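Putative glycosyltransferase (GalT1) (Streptococcus parasanguinis, PDB 4PHR) is probably a glycosyltransferase, of which this part, the GT-D fold domain, binds UDP and is seen here with manganese. Local coordinates at residues Q65-E70 against C109-Y114. Sequence-based numbering, arbitrary orientation.
Sequences QTKSDE and CDAPFY
Ser68 and Phe113 meet where two helix-to-strand loops of the GT-D fold run side by side, one leading from helix 54-64 into strand 72-76, the other from helix 102-108 into strand 115-116 of the same parallel sheet. The CB of Ser68 approaches one end of the Phe113 ring obliquely, 3.8 Å from CE2 and 4.0 Å from CZ. With chi1 at 68°, CG of Phe113 sits between its backbone N and carbonyl carbon, which carries the ring across to the serine; the same ring also touches Leu73. One residue earlier in each loop, the Lys67 chain bends at chi2 and chi3 and crosses Pro112 at about a right angle, NZ lying 3.7 Å from CD. Such a flexible chain suits this exposed place, its methylenes touching proline while its charged tip remains compatible with solvent. Serine is small enough to fit against the ring and still use its hydroxyl: OG is hydrogen-bonded to Val74 N of the adjoining strand and, at 2.6 Å, to a water. No direct hydrogen bond joins the two loops; the water links them, donating to Phe113 O at 2.7 Å. Within 109-114, Ala111 N donates to Tyr114 OH at 3.1 Å with an N-H...O angle of 162°.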
ATOM      1  N   GLN A  65      14.445  -3.431   7.812  1.00 20.77           N
ATOM      2  CA  GLN A  65      15.470  -4.406   8.185  1.00 24.39           C
ATOM      3  C   GLN A  65      14.887  -5.759   8.593  1.00 28.64           C
ATOM      4  O   GLN A  65      15.620  -6.742   8.726  1.00 35.07           O
ATOM      5  CB  GLN A  65      16.354  -3.858   9.314  1.00 27.38           C
ATOM      6  CG  GLN A  65      17.022  -2.539   8.980  1.00 29.93           C
ATOM      7  CD  GLN A  65      18.023  -2.657   7.849  1.00 38.40           C
ATOM      8  OE1 GLN A  65      18.750  -3.646   7.749  1.00 42.05           O
ATOM      9  NE2 GLN A  65      18.067  -1.645   6.988  1.00 42.24           N
ATOM     10  N   THR A  66      13.574  -5.804   8.796  1.00 26.60           N
ATOM     11  CA  THR A  66      12.889  -7.030   9.207  1.00 27.78           C
ATOM     12  C   THR A  66      12.899  -8.052   8.089  1.00 29.00           C
ATOM     13  O   THR A  66      12.552  -7.731   6.956  1.00 26.21           O
ATOM     14  CB  THR A  66      11.409  -6.769   9.546  1.00 32.58           C
ATOM     15  OG1 THR A  66      11.290  -5.574  10.321  1.00 34.62           O
ATOM     16  CG2 THR A  66      10.820  -7.944  10.322  1.00 39.68           C
ATOM     17  N   LYS A  67      13.275  -9.286   8.411  1.00 32.21           N
ATOM     18  CA  LYS A  67      13.252 -10.350   7.425  1.00 35.69           C
ATOM     19  C   LYS A  67      11.810 -10.722   7.087  1.00 29.93           C
ATOM     20  O   LYS A  67      10.939 -10.721   7.955  1.00 39.22           O
ATOM     21  CB  LYS A  67      13.997 -11.574   7.962  1.00 44.88           C
ATOM     22  CG  LYS A  67      14.643 -12.432   6.890  1.00 48.65           C
ATOM     23  CD  LYS A  67      15.857 -11.743   6.288  1.00 51.54           C
ATOM     24  CE  LYS A  67      17.097 -12.611   6.428  1.00 52.59           C
ATOM     25  NZ  LYS A  67      18.295 -11.999   5.783  1.00 56.09           N
ATOM     26  N   SER A  68      11.558 -11.020   5.817  1.00 32.20           N
ATOM     27  CA  SER A  68      10.277 -11.595   5.424  1.00 27.55           C
ATOM     28  C   SER A  68      10.230 -13.046   5.885  1.00 28.86           C
ATOM     29  O   SER A  68      11.176 -13.812   5.660  1.00 31.20           O
ATOM     30  CB  SER A  68      10.083 -11.534   3.905  1.00 21.53           C
ATOM     31  OG  SER A  68       9.853 -10.214   3.458  1.00 20.35           O
ATOM     32  N   ASP A  69       9.139 -13.417   6.546  1.00 32.03           N
ATOM     33  CA  ASP A  69       8.922 -14.800   6.969  1.00 34.84           C
ATOM     34  C   ASP A  69       7.437 -15.121   6.867  1.00 33.51           C
ATOM     35  O   ASP A  69       6.704 -14.431   6.165  1.00 36.49           O
ATOM     36  CB  ASP A  69       9.457 -15.038   8.384  1.00 37.54           C
ATOM     37  CG  ASP A  69       8.650 -14.320   9.453  1.00 42.81           C
ATOM     38  OD1 ASP A  69       7.819 -13.453   9.111  1.00 42.47           O
ATOM     39  OD2 ASP A  69       8.859 -14.625  10.646  1.00 47.89           O
ATOM     40  N   GLU A  70       6.981 -16.157   7.560  1.00 34.88           N
ATOM     41  CA  GLU A  70       5.587 -16.551   7.426  1.00 35.55           C
ATOM     42  C   GLU A  70       4.646 -15.557   8.122  1.00 31.96           C
ATOM     43  O   GLU A  70       3.440 -15.565   7.883  1.00 39.10           O
ATOM     44  CB  GLU A  70       5.367 -17.991   7.905  1.00 43.22           C
ATOM     45  CG  GLU A  70       4.311 -18.728   7.094  1.00 52.81           C
ATOM     46  CD  GLU A  70       4.368 -20.240   7.233  1.00 59.20           C
ATOM     47  OE1 GLU A  70       5.399 -20.769   7.703  1.00 64.11           O
ATOM     48  OE2 GLU A  70       3.372 -20.899   6.861  1.00 52.79           O
ATOM     49  N   CYS A 109      18.933  -3.058   1.347  1.00 36.39           N
ATOM     50  CA  CYS A 109      17.993  -4.060   0.847  1.00 29.78           C
ATOM     51  C   CYS A 109      18.667  -5.369   0.436  1.00 34.62           C
ATOM     52  O   CYS A 109      18.684  -5.729  -0.741  1.00 33.49           O
ATOM     53  CB  CYS A 109      17.199  -3.483  -0.324  1.00 27.72           C
ATOM     54  SG  CYS A 109      16.234  -2.017   0.125  1.00 33.29           S
ATOM     55  N   ASP A 110      19.202  -6.093   1.415  1.00 38.76           N
ATOM     56  CA  ASP A 110      19.991  -7.290   1.125  1.00 41.70           C
ATOM     57  C   ASP A 110      19.297  -8.615   1.458  1.00 35.13           C
ATOM     58  O   ASP A 110      19.936  -9.669   1.467  1.00 35.93           O
ATOM     59  CB  ASP A 110      21.348  -7.215   1.831  1.00 41.90           C
ATOM     60  CG  ASP A 110      21.217  -6.965   3.319  1.00 48.72           C
ATOM     61  OD1 ASP A 110      20.134  -7.245   3.877  1.00 49.36           O
ATOM     62  OD2 ASP A 110      22.199  -6.494   3.933  1.00 54.66           O
ATOM     63  N   ALA A 111      17.998  -8.566   1.730  1.00 29.52           N
ATOM     64  CA  ALA A 111      17.243  -9.781   2.029  1.00 30.42           C
ATOM     65  C   ALA A 111      17.227 -10.716   0.820  1.00 29.91           C
ATOM     66  O   ALA A 111      17.389 -10.269  -0.315  1.00 31.59           O
ATOM     67  CB  ALA A 111      15.821  -9.434   2.460  1.00 26.60           C
ATOM     68  N   PRO A 112      17.031 -12.023   1.058  1.00 28.05           N
ATOM     69  CA  PRO A 112      16.982 -12.996  -0.042  1.00 27.03           C
ATOM     70  C   PRO A 112      15.857 -12.724  -1.042  1.00 26.69           C
ATOM     71  O   PRO A 112      16.011 -13.008  -2.227  1.00 33.95           O
ATOM     72  CB  PRO A 112      16.770 -14.339   0.675  1.00 31.13           C
ATOM     73  CG  PRO A 112      16.301 -13.984   2.055  1.00 34.36           C
ATOM     74  CD  PRO A 112      16.944 -12.673   2.377  1.00 28.06           C
ATOM     75  N   PHE A 113      14.741 -12.181  -0.567  1.00 23.53           N
ATOM     76  CA  PHE A 113      13.634 -11.820  -1.447  1.00 22.45           C
ATOM     77  C   PHE A 113      12.751 -10.782  -0.782  1.00 20.87           C
ATOM     78  O   PHE A 113      12.756 -10.641   0.441  1.00 22.07           O
ATOM     79  CB  PHE A 113      12.790 -13.046  -1.801  1.00 27.13           C
ATOM     80  CG  PHE A 113      12.029 -13.613  -0.637  1.00 30.64           C
ATOM     81  CD1 PHE A 113      12.594 -14.589   0.171  1.00 32.27           C
ATOM     82  CD2 PHE A 113      10.745 -13.171  -0.349  1.00 31.11           C
ATOM     83  CE1 PHE A 113      11.894 -15.108   1.245  1.00 32.62           C
ATOM     84  CE2 PHE A 113      10.041 -13.691   0.722  1.00 30.97           C
ATOM     85  CZ  PHE A 113      10.615 -14.658   1.523  1.00 30.47           C
ATOM     86  N   TYR A 114      11.997 -10.061  -1.607  1.00 16.83           N
ATOM     87  CA  TYR A 114      10.989  -9.115  -1.138  1.00 15.62           C
ATOM     88  C   TYR A 114       9.689  -9.403  -1.853  1.00 14.36           C
ATOM     89  O   TYR A 114       9.704  -9.969  -2.941  1.00 15.88           O
ATOM     90  CB  TYR A 114      11.427  -7.677  -1.443  1.00 14.55           C
ATOM     91  CG  TYR A 114      12.649  -7.259  -0.657  1.00 15.79           C
ATOM     92  CD1 TYR A 114      13.927  -7.460  -1.164  1.00 16.71           C
ATOM     93  CD2 TYR A 114      12.523  -6.684   0.605  1.00 17.33           C
ATOM     94  CE1 TYR A 114      15.051  -7.089  -0.439  1.00 18.55           C
ATOM     95  CE2 TYR A 114      13.632  -6.304   1.332  1.00 19.62           C
ATOM     96  CZ  TYR A 114      14.897  -6.515   0.808  1.00 18.56           C
ATOM     97  OH  TYR A 114      16.013  -6.147   1.520  1.00 19.57           O
TER
HETATM   98  O   HOH W   1      12.217  -9.456   2.791  1.00 22.48           O